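Local coordinates for SIR4-interacting protein SIF2 (Saccharomyces cerevisiae, PDB 1R5M) that acts as a transcriptional corepressor in the Set3 complex, antagonises telomeric silencing and may recruit SIR4 to non-telomeric sites, at residues I165-D168 against V169-T173; V411-S414 against L415-G418. All coordinates share one frame; numbering follows the deposited sequence.

Contact 1: I165-D168 against V169-T173; sequences ISMD and VENVT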
ATOM      1  N   ILE A 165       6.809  -0.495 -12.306  1.00  9.49           N
ATOM      2  CA  ILE A 165       6.005  -1.635 -12.722  1.00 10.22           C
ATOM      3  C   ILE A 165       4.597  -1.185 -12.385  1.00 10.53           C
ATOM      4  O   ILE A 165       4.357  -0.670 -11.291  1.00 11.13           O
ATOM      5  CB  ILE A 165       6.282  -2.897 -11.898  1.00 13.18           C
ATOM      6  CG1 ILE A 165       7.731  -3.333 -12.065  1.00 17.80           C
ATOM      7  CG2 ILE A 165       5.335  -4.013 -12.332  1.00 15.85           C
ATOM      8  CD1 ILE A 165       8.175  -4.275 -10.984  1.00 20.92           C
ATOM      9  N   SER A 166       3.671  -1.348 -13.319  1.00 10.27           N
ATOM     10  CA  SER A 166       2.288  -0.970 -13.063  1.00  9.55           C
ATOM     11  C   SER A 166       1.403  -2.153 -13.413  1.00  9.98           C
ATOM     12  O   SER A 166       1.693  -2.901 -14.344  1.00 11.11           O
ATOM     13  CB  SER A 166       1.886   0.256 -13.895  1.00  8.55           C
ATOM     14  OG  SER A 166       2.076   0.029 -15.281  1.00  9.68           O
ATOM     15  N   MET A 167       0.338  -2.336 -12.647  1.00  9.48           N
ATOM     16  CA  MET A 167      -0.581  -3.434 -12.907  1.00  9.59           C
ATOM     17  C   MET A 167      -2.005  -2.939 -12.748  1.00  9.80           C
ATOM     18  O   MET A 167      -2.290  -2.130 -11.864  1.00 11.14           O
ATOM     19  CB  MET A 167      -0.328  -4.600 -11.944  1.00 12.39           C
ATOM     20  CG  MET A 167      -1.164  -5.839 -12.266  1.00 13.00           C
ATOM     21  SD  MET A 167      -0.683  -7.285 -11.305  1.00 15.73           S
ATOM     22  CE  MET A 167      -1.268  -6.772  -9.723  1.00  9.73           C
ATOM     23  N   ASP A 168      -2.892  -3.405 -13.623  1.00 10.33           N
ATOM     24  CA  ASP A 168      -4.291  -3.010 -13.543  1.00 10.79           C
ATOM     25  C   ASP A 168      -5.156  -4.161 -13.033  1.00 12.15           C
ATOM     26  O   ASP A 168      -4.654  -5.258 -12.772  1.00 12.12           O
ATOM     27  CB  ASP A 168      -4.810  -2.488 -14.901  1.00 11.74           C
ATOM     28  CG  ASP A 168      -4.729  -3.516 -16.021  1.00 11.81           C
ATOM     29  OD1 ASP A 168      -5.030  -4.707 -15.786  1.00 11.10           O
ATOM     30  OD2 ASP A 168      -4.385  -3.117 -17.157  1.00 12.44           O
ATOM     31  N   VAL A 169      -6.451  -3.900 -12.882  1.00 12.77           N
ATOM     32  CA  VAL A 169      -7.386  -4.898 -12.375  1.00 15.51           C
ATOM     33  C   VAL A 169      -7.488  -6.165 -13.215  1.00 15.49           C
ATOM     34  O   VAL A 169      -7.845  -7.225 -12.697  1.00 15.27           O
ATOM     35  CB  VAL A 169      -8.805  -4.310 -12.209  1.00 16.79           C
ATOM     36  CG1 VAL A 169      -8.795  -3.211 -11.168  1.00 19.52           C
ATOM     37  CG2 VAL A 169      -9.311  -3.783 -13.529  1.00 21.26           C
ATOM     38  N   GLU A 170      -7.188  -6.062 -14.506  1.00 15.61           N
ATOM     39  CA  GLU A 170      -7.250  -7.226 -15.386  1.00 16.32           C
ATOM     40  C   GLU A 170      -5.913  -7.958 -15.374  1.00 17.36           C
ATOM     41  O   GLU A 170      -5.674  -8.863 -16.171  1.00 18.46           O
ATOM     42  CB  GLU A 170      -7.600  -6.793 -16.812  1.00 18.50           C
ATOM     43  CG  GLU A 170      -8.974  -6.155 -16.942  1.00 20.43           C
ATOM     44  CD  GLU A 170     -10.083  -7.051 -16.423  1.00 24.49           C
ATOM     45  OE1 GLU A 170     -10.089  -8.251 -16.770  1.00 26.23           O
ATOM     46  OE2 GLU A 170     -10.952  -6.557 -15.673  1.00 26.68           O
ATOM     47  N   ASN A 171      -5.052  -7.546 -14.450  1.00 16.30           N
ATOM     48  CA  ASN A 171      -3.725  -8.117 -14.276  1.00 17.72           C
ATOM     49  C   ASN A 171      -2.746  -7.881 -15.412  1.00 18.13           C
ATOM     50  O   ASN A 171      -1.738  -8.577 -15.524  1.00 22.02           O
ATOM     51  CB  ASN A 171      -3.817  -9.605 -13.957  1.00 18.05           C
ATOM     52  CG  ASN A 171      -4.266  -9.853 -12.533  1.00 20.07           C
ATOM     53  OD1 ASN A 171      -3.618  -9.412 -11.577  1.00 20.61           O
ATOM     54  ND2 ASN A 171      -5.378 -10.553 -12.380  1.00 15.31           N
ATOM     55  N   VAL A 172      -3.037  -6.907 -16.263  1.00 14.70           N
ATOM     56  CA  VAL A 172      -2.096  -6.583 -17.319  1.00 13.33           C
ATOM     57  C   VAL A 172      -1.009  -5.863 -16.535  1.00 11.82           C
ATOM     58  O   VAL A 172      -1.297  -4.922 -15.795  1.00 12.33           O
ATOM     59  CB  VAL A 172      -2.705  -5.634 -18.364  1.00 13.38           C
ATOM     60  CG1 VAL A 172      -1.626  -5.152 -19.326  1.00 13.95           C
ATOM     61  CG2 VAL A 172      -3.797  -6.360 -19.136  1.00 15.61           C
ATOM     62  N   THR A 173       0.226  -6.323 -16.675  1.00 12.26           N
ATOM     63  CA  THR A 173       1.342  -5.738 -15.947  1.00 12.44           C
ATOM     64  C   THR A 173       2.363  -5.191 -16.927  1.00 12.44           C
ATOM     65  O   THR A 173       2.750  -5.869 -17.877  1.00 13.11           O
ATOM     66  CB  THR A 173       1.990  -6.793 -15.040  1.00 14.24           C
ATOM     67  OG1 THR A 173       0.985  -7.349 -14.182  1.00 16.93           O
ATOM     68  CG2 THR A 173       3.083  -6.173 -14.188  1.00 13.83           C
TER

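Contact 2: V411-S414 against L415-G418; sequences VAYS and LQEG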
ATOM      1  N   VAL A 411      -6.963   9.799   6.360  1.00 10.50           N
ATOM      2  CA  VAL A 411      -8.038   8.820   6.305  1.00 10.85           C
ATOM      3  C   VAL A 411      -8.961   9.098   5.122  1.00 10.57           C
ATOM      4  O   VAL A 411      -9.506  10.196   4.987  1.00 11.47           O
ATOM      5  CB  VAL A 411      -8.866   8.859   7.612  1.00 11.48           C
ATOM      6  CG1 VAL A 411      -9.930   7.783   7.591  1.00 13.68           C
ATOM      7  CG2 VAL A 411      -7.948   8.679   8.817  1.00 13.26           C
ATOM      8  N   ALA A 412      -9.131   8.098   4.267  1.00 10.50           N
ATOM      9  CA  ALA A 412      -9.987   8.233   3.100  1.00 10.86           C
ATOM     10  C   ALA A 412     -11.301   7.487   3.303  1.00 10.86           C
ATOM     11  O   ALA A 412     -11.318   6.258   3.385  1.00 10.07           O
ATOM     12  CB  ALA A 412      -9.263   7.698   1.855  1.00 12.76           C
ATOM     13  N   TYR A 413     -12.397   8.233   3.404  1.00 10.77           N
ATOM     14  CA  TYR A 413     -13.714   7.622   3.564  1.00 10.80           C
ATOM     15  C   TYR A 413     -14.283   7.379   2.173  1.00 12.06           C
ATOM     16  O   TYR A 413     -13.928   8.074   1.219  1.00 14.46           O
ATOM     17  CB  TYR A 413     -14.658   8.534   4.358  1.00 10.78           C
ATOM     18  CG  TYR A 413     -14.316   8.653   5.825  1.00 10.16           C
ATOM     19  CD1 TYR A 413     -13.469   9.663   6.287  1.00 10.31           C
ATOM     20  CD2 TYR A 413     -14.840   7.757   6.753  1.00 11.61           C
ATOM     21  CE1 TYR A 413     -13.156   9.777   7.643  1.00 13.42           C
ATOM     22  CE2 TYR A 413     -14.530   7.861   8.110  1.00 12.41           C
ATOM     23  CZ  TYR A 413     -13.691   8.872   8.544  1.00 13.26           C
ATOM     24  OH  TYR A 413     -13.388   8.979   9.884  1.00 16.12           O
ATOM     25  N   SER A 414     -15.177   6.405   2.055  1.00 12.40           N
ATOM     26  CA  SER A 414     -15.743   6.073   0.752  1.00 14.38           C
ATOM     27  C   SER A 414     -16.562   7.190   0.120  1.00 14.52           C
ATOM     28  O   SER A 414     -16.449   7.439  -1.079  1.00 16.55           O
ATOM     29  CB  SER A 414     -16.603   4.808   0.849  1.00 14.57           C
ATOM     30  OG  SER A 414     -17.827   5.054   1.513  1.00 21.70           O
ATOM     31  N   LEU A 415     -17.361   7.880   0.927  1.00 14.14           N
ATOM     32  CA  LEU A 415     -18.224   8.939   0.414  1.00 13.75           C
ATOM     33  C   LEU A 415     -18.022  10.332   1.004  1.00 14.15           C
ATOM     34  O   LEU A 415     -18.006  11.324   0.269  1.00 15.16           O
ATOM     35  CB  LEU A 415     -19.686   8.522   0.596  1.00 15.77           C
ATOM     36  CG  LEU A 415     -20.100   7.268  -0.176  1.00 17.31           C
ATOM     37  CD1 LEU A 415     -21.444   6.759   0.320  1.00 19.50           C
ATOM     38  CD2 LEU A 415     -20.150   7.588  -1.662  1.00 18.40           C
ATOM     39  N   GLN A 416     -17.868  10.416   2.322  1.00 13.38           N
ATOM     40  CA  GLN A 416     -17.701  11.716   2.959  1.00 12.67           C
ATOM     41  C   GLN A 416     -16.298  12.290   2.840  1.00 12.91           C
ATOM     42  O   GLN A 416     -15.414  11.706   2.211  1.00 13.54           O
ATOM     43  CB  GLN A 416     -18.113  11.660   4.436  1.00 13.97           C
ATOM     44  CG  GLN A 416     -17.257  10.768   5.313  1.00 14.59           C
ATOM     45  CD  GLN A 416     -17.675  10.829   6.771  1.00 16.00           C
ATOM     46  OE1 GLN A 416     -18.825  11.140   7.084  1.00 17.51           O
ATOM     47  NE2 GLN A 416     -16.751  10.516   7.668  1.00 12.96           N
ATOM     48  N   GLU A 417     -16.109  13.450   3.454  1.00 13.24           N
ATOM     49  CA  GLU A 417     -14.834  14.142   3.415  1.00 13.61           C
ATOM     50  C   GLU A 417     -13.706  13.358   4.063  1.00 12.81           C
ATOM     51  O   GLU A 417     -13.917  12.626   5.030  1.00 13.77           O
ATOM     52  CB  GLU A 417     -14.973  15.503   4.095  1.00 15.99           C
ATOM     53  CG  GLU A 417     -15.946  16.428   3.381  1.00 20.92           C
ATOM     54  CD  GLU A 417     -16.201  17.707   4.142  1.00 26.07           C
ATOM     55  OE1 GLU A 417     -16.598  17.623   5.323  1.00 29.06           O
ATOM     56  OE2 GLU A 417     -16.011  18.798   3.557  1.00 29.76           O
ATOM     57  N   GLY A 418     -12.509  13.511   3.507  1.00 12.41           N
ATOM     58  CA  GLY A 418     -11.347  12.845   4.062  1.00 12.47           C
ATOM     59  C   GLY A 418     -10.960  13.556   5.343  1.00 12.02           C
ATOM     60  O   GLY A 418     -11.453  14.648   5.635  1.00 11.75           O
TER
HETATM   61  O   HOH W   1     -12.779  10.677   1.914  1.00 11.67           O

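Contact 1: I165-D168 against V169-T173
Asp168 turns its carboxylate in over the turn that follows it because CG sits between the backbone N and the carbonyl carbon (chi1 60°). Asp168 OD1 then meets the amide N of Val172 at 3.0 Å. The N-H points fairly well at the oxygen (154°) but arrives from above the carboxylate plane. A second, weak bond runs from Glu170 N to the same Asp168 OD1. The other oxygen, Asp168 OD2, lies 3.3 Å from Val172 CB and is hydrogen-bonded to His148.

The backbone makes a tight hairpin. Asn171 N bonds Asp168 O at 2.9 Å, closing a type I turn. Asn171 itself has a left-handed backbone, and Asp168 N bonds Val172 O at 3.1 Å. This is a 3:5 hairpin with a G1 bulge, joining strands 163-168 and 173-177 of the third WD repeat. It carries the WD-repeat tetrad: Asp168 bonds His148, and Ser166 OG bonds both His148 and Trp176. The aspartate therefore ties the hairpin loop to the loop ahead of strand 152-157. With an alanine here, the Val172 N-H and ND1 of His148 would probably be left without their carboxylate partner, and the turn would be freer to shift.

Beyond the turn, Met167 and Thr173 form a non-hydrogen-bonded antiparallel pair, their side chains on one face of the sheet. With chi1 at -174°, Met167 swings CG opposite its own amide N and alongside the neighbouring strand, where Met167 CG passes 3.3 Å from Thr173 OG1. Thr173 OG1 donates to Asn171 O at 3.3 Å, reaching the carbonyl from above its plane. Thr173 sends its methyl the other way, where CG2 packs against Ile165 CG2 at 3.6 Å. Strand 219-223 of the next blade lies against Ile165, Met167 and Thr173.

Contact 2: V411-S414 against L415-G418
Tyr413 ends its strand extended, and Ser414 then takes a helical backbone conformation that starts the reversal towards Gln416. This is the loop between strands 408-413 and 419-422 of the eighth WD repeat. Measured end to end, 411-414 and 415-418 run 167° apart, nearly antiparallel. No direct hydrogen bond joins them. A water links them instead, hydrogen-bonded to Tyr413 N at 2.9 Å and to Gln416 O at 2.8 Å. Further along, Val411 O lies 3.4 Å from Gly418 CA.

The side-chain contact is between Tyr413 and Gln416. The amide of Gln416 reaches over the ring: CG lies between the backbone N and the carbonyl carbon (chi1 65°), and the chain runs extended from there. Gln416 NE2 stands over the centre of the Tyr413 ring, 3.3 Å above its plane. Amide and ring planes are 69° apart, so the amide is tilted steeply and does not stack flat. Gln416 CG packs on Tyr413 CB at 3.6 Å. The Glu417 carbonyl O approaches Tyr413 CD1 obliquely, at 3.2 Å.

Asp395 holds the turn from outside, through Ser414 OG and the amides of Leu415 and Gln416. Gln416 NE2 also has a weak hydrogen bond to Asp393. Its position over the ring is consistent with a favourable contact with the pi face, and the two together are likely to limit how freely the amide turns.

Both contacts are loops between the second and third strands of a blade in the eight-repeat propeller. Contact 1 comes first along the chain, in WD 3, between strands 163-168 and 173-177. Contact 2 follows in WD 8, between strands 408-413 and 419-422. Their centres are about 25 Å apart and their nearest atoms about 16 Å, so they do not touch. Contact 1 lies in a blade whose four strands follow one another in the chain. Contact 2 belongs to the closing blade: strand 37-44, from the start of the modelled chain, pairs with 419-422 and so closes the ring of blades.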